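Local coordinates for replicase polyprotein 1a (Avian infectious bronchitis virus, PDB 3LD1) that is of uncertain molecular function but comprises nsp2a, a non-structural part of the coronavirus replicase polyprotein of the gammacoronavirus nsp2 family, at residues A309-W318 / Y328-Y337; M217-E225 / N235-E243. The protein carries 3 engineered substitutions. All blocks are in the same frame, centred on the assembly; numbering follows the deposited sequence.

Overall arrangement
The centre of interaction 1 lies about 37 Å from the centre of the elongated chain, near one end, that of interaction 2 about 14 Å. They share no secondary-structure element and do not touch; their centres are about 29 Å apart and their nearest atoms about 8 Å. Interaction 1 joins strand to strand in the C-terminal mixed sheet, with backbone hydrogen bonds and aromatic rings lodged against an irregular loop. Interaction 2 lays a helix along one strand of a two-stranded hairpin, through apolar side chains, a ring face and one bridging water. Both are partly buried; interaction 1 includes exposed residues among those that touch, while the touching residues of interaction 2 are all buried or partly exposed.

Interaction 1. Residues A309-W318 / Y328-Y337; sequences AEIPVESEGW and YVFKSGDRFY
Trp-318 and Val-329 form an antiparallel hydrogen-bonded pair, Trp-318 N donating to Val-329 O at 2.8 Å almost straight (174° at the hydrogen) and Val-329 N returning a more bent bond to Trp-318 O. The short runs 316-318 and 328-332 lie with their N-to-C directions 123° apart, and one step on a water links the backbones, donating to Glu-316 O and accepting from Lys-331 N. Tyr-328 sends its ring across to the loop before Glu-316, where OH donates to Glu-314 O at 2.6 Å from above the carbonyl plane. Val-313 CG1 rests 3.8 Å from Tyr-328 CE2. This is the hairpin of strands 316-322 and 325-332 in the C-terminal mixed sheet; the second strand runs through a type II' turn, Ser-332 to Arg-335, into strand 335-342. A chi1 of 63° places CG of Phe-330 between backbone N and carbonyl carbon, carrying the ring between this next strand and the loop: Tyr-337 CB lies over one face, Glu-314 N over the opposite one. Ile-311 CD1 meets the ring edge, 3.6 Å from Phe-330 CE2, and the Glu-314 chain crosses the ring at about a right angle, its CG beside Phe-330 CD2. Trp-318 turns its own edge to the partner strand, CE3 3.4 Å from Val-329 O, while Arg-299 makes a cation-pi contact with the indole and Arg-296 a salt bridge with Glu-316.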
loop_
_atom_site.group_PDB
_atom_site.type_symbol
_atom_site.label_atom_id
_atom_site.label_comp_id
_atom_site.label_asym_id
_atom_site.label_seq_id
_atom_site.Cartn_x
_atom_site.Cartn_y
_atom_site.Cartn_z
ATOM N N ALA A 309 10.595 -21.684 -23.279
ATOM C CA ALA A 309 9.862 -22.967 -23.257
ATOM C C ALA A 309 8.566 -22.971 -22.482
ATOM O O ALA A 309 7.577 -23.667 -22.857
ATOM C CB ALA A 309 10.749 -24.147 -22.780
ATOM N N GLU A 310 8.534 -22.230 -21.390
ATOM C CA GLU A 310 7.282 -22.228 -20.651
ATOM C C GLU A 310 7.047 -23.635 -20.183
ATOM O O GLU A 310 6.074 -24.266 -20.616
ATOM C CB GLU A 310 6.094 -21.852 -21.573
ATOM C CG GLU A 310 4.958 -21.294 -20.813
ATOM C CD GLU A 310 5.454 -20.169 -19.935
ATOM O OE1 GLU A 310 6.092 -20.472 -18.882
ATOM O OE2 GLU A 310 5.259 -18.986 -20.317
ATOM N N ILE A 311 7.947 -24.145 -19.345
ATOM C CA ILE A 311 7.744 -25.460 -18.752
ATOM C C ILE A 311 8.368 -25.461 -17.374
ATOM O O ILE A 311 9.253 -24.631 -17.079
ATOM C CB ILE A 311 8.317 -26.667 -19.615
ATOM C CG1 ILE A 311 9.823 -26.613 -19.749
ATOM C CG2 ILE A 311 7.670 -26.784 -20.987
ATOM C CD1 ILE A 311 10.428 -27.511 -18.802
ATOM N N PRO A 312 7.901 -26.387 -16.531
ATOM C CA PRO A 312 8.452 -26.648 -15.222
ATOM C C PRO A 312 9.983 -26.752 -15.191
ATOM O O PRO A 312 10.618 -27.460 -16.005
ATOM C CB PRO A 312 7.805 -27.984 -14.843
ATOM C CG PRO A 312 6.429 -27.895 -15.460
ATOM C CD PRO A 312 6.710 -27.221 -16.796
ATOM N N VAL A 313 10.555 -26.003 -14.260
ATOM C CA VAL A 313 11.902 -26.213 -13.920
ATOM C C VAL A 313 12.075 -27.558 -13.171
ATOM O O VAL A 313 11.439 -27.775 -12.162
ATOM C CB VAL A 313 12.406 -25.047 -13.078
ATOM C CG1 VAL A 313 13.815 -25.360 -12.532
ATOM C CG2 VAL A 313 12.390 -23.754 -13.925
ATOM N N GLU A 314 12.947 -28.441 -13.653
ATOM C CA GLU A 314 13.226 -29.668 -12.972
ATOM C C GLU A 314 14.070 -29.352 -11.752
ATOM O O GLU A 314 14.961 -28.484 -11.806
ATOM C CB GLU A 314 13.942 -30.640 -13.922
ATOM C CG GLU A 314 13.049 -31.159 -15.067
ATOM C CD GLU A 314 11.681 -31.758 -14.532
ATOM O OE1 GLU A 314 11.721 -32.740 -13.742
ATOM O OE2 GLU A 314 10.577 -31.221 -14.853
ATOM N N SER A 315 13.800 -30.078 -10.668
ATOM C CA SER A 315 14.437 -29.842 -9.365
ATOM C C SER A 315 15.873 -30.405 -9.211
ATOM O O SER A 315 16.551 -30.111 -8.191
ATOM C CB SER A 315 13.541 -30.353 -8.241
ATOM O OG SER A 315 13.555 -31.769 -8.218
ATOM N N GLU A 316 16.348 -31.173 -10.213
ATOM C CA GLU A 316 17.757 -31.590 -10.243
ATOM C C GLU A 316 18.297 -31.355 -11.602
ATOM O O GLU A 316 17.623 -31.661 -12.604
ATOM C CB GLU A 316 17.935 -33.091 -9.964
ATOM C CG GLU A 316 17.479 -33.540 -8.574
ATOM C CD GLU A 316 18.151 -34.810 -8.142
ATOM O OE1 GLU A 316 19.158 -35.252 -8.755
ATOM O OE2 GLU A 316 17.680 -35.364 -7.147
ATOM N N GLY A 317 19.508 -30.818 -11.648
ATOM C CA GLY A 317 20.161 -30.545 -12.927
ATOM C C GLY A 317 21.652 -30.291 -12.741
ATOM O O GLY A 317 22.342 -30.894 -11.846
ATOM N N TRP A 318 22.161 -29.374 -13.566
ATOM C CA TRP A 318 23.586 -28.946 -13.555
ATOM C C TRP A 318 23.675 -27.393 -13.692
ATOM O O TRP A 318 22.683 -26.705 -13.986
ATOM C CB TRP A 318 24.343 -29.628 -14.717
ATOM C CG TRP A 318 24.112 -31.107 -14.770
ATOM C CD1 TRP A 318 24.944 -32.106 -14.249
ATOM C CD2 TRP A 318 22.962 -31.803 -15.328
ATOM N NE1 TRP A 318 24.363 -33.344 -14.460
ATOM C CE2 TRP A 318 23.162 -33.192 -15.109
ATOM C CE3 TRP A 318 21.805 -31.393 -15.984
ATOM C CZ2 TRP A 318 22.239 -34.168 -15.534
ATOM C CZ3 TRP A 318 20.860 -32.381 -16.389
ATOM C CH2 TRP A 318 21.097 -33.756 -16.162
ATOM N N TYR A 328 21.553 -22.450 -14.716
ATOM C CA TYR A 328 21.084 -23.757 -14.343
ATOM C C TYR A 328 20.580 -24.354 -15.616
ATOM O O TYR A 328 19.936 -23.681 -16.450
ATOM C CB TYR A 328 19.890 -23.619 -13.452
ATOM C CG TYR A 328 19.271 -24.928 -13.004
ATOM C CD1 TYR A 328 19.923 -25.741 -12.057
ATOM C CD2 TYR A 328 18.008 -25.351 -13.515
ATOM C CE1 TYR A 328 19.349 -26.931 -11.650
ATOM C CE2 TYR A 328 17.425 -26.537 -13.101
ATOM C CZ TYR A 328 18.094 -27.330 -12.166
ATOM O OH TYR A 328 17.531 -28.506 -11.705
ATOM N N VAL A 329 20.806 -25.653 -15.725
ATOM C CA VAL A 329 20.578 -26.358 -16.940
ATOM C C VAL A 329 19.944 -27.699 -16.484
ATOM O O VAL A 329 20.389 -28.334 -15.514
ATOM C CB VAL A 329 21.957 -26.381 -17.672
ATOM C CG1 VAL A 329 22.785 -27.640 -17.454
ATOM C CG2 VAL A 329 21.847 -26.008 -19.017
ATOM N N PHE A 330 18.867 -28.103 -17.146
ATOM C CA PHE A 330 18.224 -29.344 -16.834
ATOM C C PHE A 330 17.745 -30.057 -18.091
ATOM O O PHE A 330 17.549 -29.427 -19.097
ATOM C CB PHE A 330 17.066 -29.112 -15.863
ATOM C CG PHE A 330 15.943 -28.262 -16.387
ATOM C CD1 PHE A 330 15.998 -26.888 -16.291
ATOM C CD2 PHE A 330 14.781 -28.850 -16.872
ATOM C CE1 PHE A 330 14.918 -26.091 -16.698
ATOM C CE2 PHE A 330 13.666 -28.081 -17.291
ATOM C CZ PHE A 330 13.749 -26.702 -17.216
ATOM N N LYS A 331 17.546 -31.378 -17.984
ATOM C CA LYS A 331 17.046 -32.284 -19.033
ATOM C C LYS A 331 15.557 -32.671 -18.789
ATOM O O LYS A 331 15.133 -32.920 -17.672
ATOM C CB LYS A 331 17.924 -33.542 -19.033
ATOM C CG LYS A 331 18.012 -34.322 -20.356
ATOM C CD LYS A 331 18.722 -35.702 -20.221
ATOM C CE LYS A 331 18.655 -36.489 -21.605
ATOM N NZ LYS A 331 19.101 -37.915 -21.552
ATOM N N SER A 332 14.765 -32.704 -19.848
ATOM C CA SER A 332 13.327 -32.902 -19.750
ATOM C C SER A 332 12.872 -33.799 -20.904
ATOM O O SER A 332 12.645 -33.309 -22.033
ATOM C CB SER A 332 12.621 -31.557 -19.824
ATOM O OG SER A 332 11.465 -31.599 -19.036
ATOM N N GLY A 333 12.780 -35.107 -20.621
ATOM C CA GLY A 333 12.717 -36.077 -21.679
ATOM C C GLY A 333 14.058 -36.092 -22.404
ATOM O O GLY A 333 15.155 -36.256 -21.777
ATOM N N ASP A 334 14.013 -35.912 -23.736
ATOM C CA ASP A 334 15.284 -36.040 -24.495
ATOM C C ASP A 334 15.932 -34.691 -24.643
ATOM O O ASP A 334 17.073 -34.630 -25.127
ATOM C CB ASP A 334 15.137 -36.685 -25.886
ATOM C CG ASP A 334 13.896 -37.612 -26.013
ATOM O OD1 ASP A 334 13.170 -37.429 -27.037
ATOM O OD2 ASP A 334 13.636 -38.494 -25.126
ATOM N N ARG A 335 15.213 -33.645 -24.209
ATOM C CA ARG A 335 15.554 -32.237 -24.429
ATOM C C ARG A 335 16.216 -31.545 -23.230
ATOM O O ARG A 335 15.984 -31.894 -22.080
ATOM C CB ARG A 335 14.283 -31.452 -24.706
ATOM C CG ARG A 335 13.357 -32.114 -25.668
ATOM C CD ARG A 335 13.690 -31.667 -27.021
ATOM N NE ARG A 335 13.624 -30.220 -26.985
ATOM C CZ ARG A 335 12.512 -29.497 -27.065
ATOM N NH1 ARG A 335 11.323 -30.083 -27.237
ATOM N NH2 ARG A 335 12.599 -28.180 -26.993
ATOM N N PHE A 336 16.967 -30.485 -23.522
ATOM C CA PHE A 336 17.612 -29.709 -22.493
ATOM C C PHE A 336 17.105 -28.319 -22.374
ATOM O O PHE A 336 16.648 -27.700 -23.334
ATOM C CB PHE A 336 19.086 -29.636 -22.742
ATOM C CG PHE A 336 19.819 -30.885 -22.404
ATOM C CD1 PHE A 336 20.116 -31.830 -23.403
ATOM C CD2 PHE A 336 20.210 -31.137 -21.096
ATOM C CE1 PHE A 336 20.821 -33.035 -23.103
ATOM C CE2 PHE A 336 20.910 -32.361 -20.750
ATOM C CZ PHE A 336 21.226 -33.310 -21.761
ATOM N N TYR A 337 17.248 -27.805 -21.165
ATOM C CA TYR A 337 16.895 -26.433 -20.919
ATOM C C TYR A 337 17.833 -25.649 -19.984
ATOM O O TYR A 337 18.609 -26.221 -19.214
ATOM C CB TYR A 337 15.494 -26.385 -20.413
ATOM C CG TYR A 337 14.550 -27.093 -21.294
ATOM C CD1 TYR A 337 14.296 -28.459 -21.106
ATOM C CD2 TYR A 337 13.846 -26.407 -22.299
ATOM C CE1 TYR A 337 13.363 -29.127 -21.884
ATOM C CE2 TYR A 337 12.923 -27.069 -23.075
ATOM C CZ TYR A 337 12.687 -28.429 -22.845
ATOM O OH TYR A 337 11.782 -29.129 -23.604
HETATM O O HOH W 1 17.847 -33.043 -15.275
#

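Interaction 2. Residues M217-E225 / N235-E243; sequences MERTLVVRE and NGAVAKFFE
Two donors grip the carbonyl oxygen of Asn-235: Ala-239 N, in a regular helical bond of 3.0 Å, and a water that also reaches the strand. That water donates to Asn-235 O at 2.7 Å and also to Leu-221 O, so one molecule ties the backbone of the helix to that of the strand. The segments 220-223 and 235-243 run antiparallel, 173° between their directions, with axes 7.5 Å apart at closest approach. Further along the helix the contact becomes apolar. Val-238 points toward the strand, and its CG1, anti to the backbone N (chi1 165°), comes to 3.7 Å from Leu-221 O and also faces CB of Leu-221. One turn further along the helix, Phe-242 presents a face to the strand backbone. Thr-220 CA stands over it in a CH-pi contact, 4.3 Å from the ring centroid and 22° off the normal, and Leu-221 N lies above the middle of the same face. Leu-221 then reaches along to the far end of the ring, its CD1 3.7 Å from Phe-242 CZ. Nearer the ring's attachment, Arg-219 O approaches Phe-242 CD1 obliquely at 3.3 Å. Thr-220 closes a type I' turn that begins at Met-217, whose carbonyl oxygen takes Thr-220 N and, weakly, the hydroxyl OG1; within the turn, Arg-219 NE hydrogen-bonds to Gly-251 O. That turn makes strands 214-217 and 220-223 a tight beta hairpin. Helix 232-243 packs alongside strand 220-223, while Leu-221 and Val-223 also touch Val-214 of the partner strand, and Phe-260 of strand 258-260 meets Phe-242 edge-to-face.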
loop_
_atom_site.group_PDB
_atom_site.type_symbol
_atom_site.label_atom_id
_atom_site.label_comp_id
_atom_site.label_asym_id
_atom_site.label_seq_id
_atom_site.Cartn_x
_atom_site.Cartn_y
_atom_site.Cartn_z
ATOM N N MET A 217 6.959 -8.488 -10.909
ATOM C CA MET A 217 6.061 -9.073 -11.813
ATOM C C MET A 217 6.201 -8.478 -13.223
ATOM O O MET A 217 6.183 -7.230 -13.432
ATOM C CB MET A 217 4.658 -8.797 -11.338
ATOM C CG MET A 217 4.344 -9.281 -9.919
ATOM S SD MET A 217 2.645 -8.871 -9.292
ATOM C CE MET A 217 1.552 -10.134 -10.008
ATOM N N GLU A 218 6.297 -9.377 -14.197
ATOM C CA GLU A 218 6.379 -8.995 -15.589
ATOM C C GLU A 218 7.521 -7.999 -15.804
ATOM O O GLU A 218 7.393 -7.009 -16.564
ATOM C CB GLU A 218 5.016 -8.496 -16.081
ATOM C CG GLU A 218 3.972 -9.631 -16.201
ATOM C CD GLU A 218 4.526 -10.827 -16.994
ATOM O OE1 GLU A 218 5.009 -10.579 -18.128
ATOM O OE2 GLU A 218 4.544 -11.998 -16.482
ATOM N N ARG A 219 8.632 -8.289 -15.112
ATOM C CA ARG A 219 9.856 -7.486 -15.144
ATOM C C ARG A 219 9.684 -6.064 -14.669
ATOM O O ARG A 219 10.457 -5.187 -15.083
ATOM C CB ARG A 219 10.486 -7.431 -16.518
ATOM C CG ARG A 219 10.699 -8.768 -17.178
ATOM C CD ARG A 219 10.821 -8.634 -18.724
ATOM N NE ARG A 219 10.944 -9.974 -19.271
ATOM C CZ ARG A 219 9.956 -10.722 -19.801
ATOM N NH1 ARG A 219 8.682 -10.252 -19.951
ATOM N NH2 ARG A 219 10.263 -11.982 -20.205
ATOM N N THR A 220 8.718 -5.813 -13.794
ATOM C CA THR A 220 8.675 -4.549 -13.067
ATOM C C THR A 220 8.672 -4.865 -11.615
ATOM O O THR A 220 8.154 -5.930 -11.201
ATOM C CB THR A 220 7.337 -3.754 -13.246
ATOM O OG1 THR A 220 6.642 -4.144 -14.425
ATOM C CG2 THR A 220 7.598 -2.346 -13.290
ATOM N N LEU A 221 9.209 -3.909 -10.844
ATOM C CA LEU A 221 8.928 -3.808 -9.438
ATOM C C LEU A 221 7.442 -3.424 -9.338
ATOM O O LEU A 221 6.934 -2.728 -10.190
ATOM C CB LEU A 221 9.793 -2.709 -8.855
ATOM C CG LEU A 221 11.288 -3.033 -8.638
ATOM C CD1 LEU A 221 12.159 -1.802 -8.348
ATOM C CD2 LEU A 221 11.442 -3.991 -7.487
ATOM N N VAL A 222 6.722 -3.973 -8.367
ATOM C CA VAL A 222 5.383 -3.519 -8.046
ATOM C C VAL A 222 5.211 -3.529 -6.528
ATOM O O VAL A 222 5.779 -4.329 -5.865
ATOM C CB VAL A 222 4.245 -4.284 -8.787
ATOM C CG1 VAL A 222 4.760 -5.012 -10.040
ATOM C CG2 VAL A 222 3.421 -5.199 -7.837
ATOM N N VAL A 223 4.524 -2.535 -5.989
ATOM C CA VAL A 223 4.218 -2.513 -4.576
ATOM C C VAL A 223 2.867 -3.175 -4.495
ATOM O O VAL A 223 1.867 -2.623 -4.996
ATOM C CB VAL A 223 4.134 -1.066 -4.084
ATOM C CG1 VAL A 223 3.379 -0.981 -2.778
ATOM C CG2 VAL A 223 5.497 -0.524 -3.872
ATOM N N ARG A 224 2.847 -4.395 -3.962
ATOM C CA ARG A 224 1.590 -5.136 -3.827
ATOM C C ARG A 224 0.488 -4.222 -3.300
ATOM O O ARG A 224 -0.546 -4.088 -3.931
ATOM C CB ARG A 224 1.786 -6.323 -2.880
ATOM C CG ARG A 224 2.628 -7.492 -3.522
ATOM C CD ARG A 224 1.731 -8.727 -3.752
ATOM N NE ARG A 224 1.990 -9.690 -2.688
ATOM C CZ ARG A 224 2.749 -10.774 -2.845
ATOM N NH1 ARG A 224 3.281 -11.048 -4.062
ATOM N NH2 ARG A 224 2.965 -11.576 -1.798
ATOM N N GLU A 225 0.733 -3.543 -2.177
ATOM C CA GLU A 225 -0.350 -2.850 -1.471
ATOM C C GLU A 225 -1.081 -1.711 -2.220
ATOM O O GLU A 225 -2.235 -1.445 -1.936
ATOM C CB GLU A 225 0.091 -2.398 -0.088
ATOM C CG GLU A 225 0.467 -3.575 0.813
ATOM C CD GLU A 225 1.866 -4.103 0.545
ATOM O OE1 GLU A 225 2.669 -3.490 -0.186
ATOM O OE2 GLU A 225 2.164 -5.143 1.127
ATOM N N ASN A 235 2.550 2.118 -9.124
ATOM C CA ASN A 235 2.910 0.911 -9.821
ATOM C C ASN A 235 2.946 1.105 -11.360
ATOM O O ASN A 235 3.810 0.518 -12.068
ATOM C CB ASN A 235 1.933 -0.182 -9.464
ATOM C CG ASN A 235 2.171 -0.784 -8.099
ATOM O OD1 ASN A 235 1.260 -1.408 -7.506
ATOM N ND2 ASN A 235 3.407 -0.721 -7.626
ATOM N N GLY A 236 2.063 1.939 -11.903
ATOM C CA GLY A 236 1.989 2.084 -13.370
ATOM C C GLY A 236 3.163 2.851 -13.979
ATOM O O GLY A 236 3.618 2.588 -15.115
ATOM N N ALA A 237 3.647 3.813 -13.234
ATOM C CA ALA A 237 4.602 4.730 -13.813
ATOM C C ALA A 237 5.907 4.027 -13.661
ATOM O O ALA A 237 6.759 4.159 -14.510
ATOM C CB ALA A 237 4.645 6.030 -13.077
ATOM N N VAL A 238 6.057 3.283 -12.571
ATOM C CA VAL A 238 7.217 2.435 -12.409
ATOM C C VAL A 238 7.254 1.363 -13.538
ATOM O O VAL A 238 8.291 1.081 -14.088
ATOM C CB VAL A 238 7.252 1.776 -11.010
ATOM C CG1 VAL A 238 8.277 0.605 -10.971
ATOM C CG2 VAL A 238 7.604 2.757 -9.937
ATOM N N ALA A 239 6.116 0.804 -13.903
ATOM C CA ALA A 239 6.108 -0.189 -14.922
ATOM C C ALA A 239 6.623 0.434 -16.206
ATOM O O ALA A 239 7.363 -0.198 -16.948
ATOM C CB ALA A 239 4.719 -0.709 -15.106
ATOM N N LYS A 240 6.224 1.687 -16.442
ATOM C CA LYS A 240 6.443 2.360 -17.692
ATOM C C LYS A 240 7.965 2.568 -17.847
ATOM O O LYS A 240 8.496 2.280 -18.907
ATOM C CB LYS A 240 5.698 3.686 -17.664
ATOM C CG LYS A 240 5.092 4.115 -18.979
ATOM C CD LYS A 240 4.598 5.633 -18.941
ATOM C CE LYS A 240 3.929 6.081 -20.331
ATOM N NZ LYS A 240 4.943 6.383 -21.426
ATOM N N PHE A 241 8.652 3.020 -16.793
ATOM C CA PHE A 241 10.105 3.134 -16.757
ATOM C C PHE A 241 10.789 1.780 -16.959
ATOM O O PHE A 241 11.919 1.712 -17.432
ATOM C CB PHE A 241 10.490 3.654 -15.388
ATOM C CG PHE A 241 11.990 3.771 -15.115
ATOM C CD1 PHE A 241 12.777 2.649 -14.822
ATOM C CD2 PHE A 241 12.595 5.030 -14.989
ATOM C CE1 PHE A 241 14.222 2.788 -14.494
ATOM C CE2 PHE A 241 13.983 5.183 -14.657
ATOM C CZ PHE A 241 14.804 4.052 -14.426
ATOM N N PHE A 242 10.143 0.697 -16.549
ATOM C CA PHE A 242 10.768 -0.600 -16.719
ATOM C C PHE A 242 10.576 -1.067 -18.113
ATOM O O PHE A 242 11.513 -1.547 -18.742
ATOM C CB PHE A 242 10.241 -1.618 -15.726
ATOM C CG PHE A 242 10.987 -1.592 -14.452
ATOM C CD1 PHE A 242 12.057 -2.445 -14.245
ATOM C CD2 PHE A 242 10.660 -0.673 -13.469
ATOM C CE1 PHE A 242 12.788 -2.376 -13.030
ATOM C CE2 PHE A 242 11.342 -0.610 -12.256
ATOM C CZ PHE A 242 12.413 -1.437 -12.017
ATOM N N GLU A 243 9.356 -0.890 -18.583
ATOM C CA GLU A 243 9.002 -1.037 -19.958
ATOM C C GLU A 243 10.129 -0.522 -20.869
ATOM O O GLU A 243 10.674 -1.266 -21.663
ATOM C CB GLU A 243 7.727 -0.248 -20.213
ATOM C CG GLU A 243 7.153 -0.484 -21.569
ATOM C CD GLU A 243 6.735 -1.949 -21.774
ATOM O OE1 GLU A 243 7.269 -2.842 -21.055
ATOM O OE2 GLU A 243 5.863 -2.196 -22.659
HETATM O O HOH W 2 4.973 -1.854 -11.456
#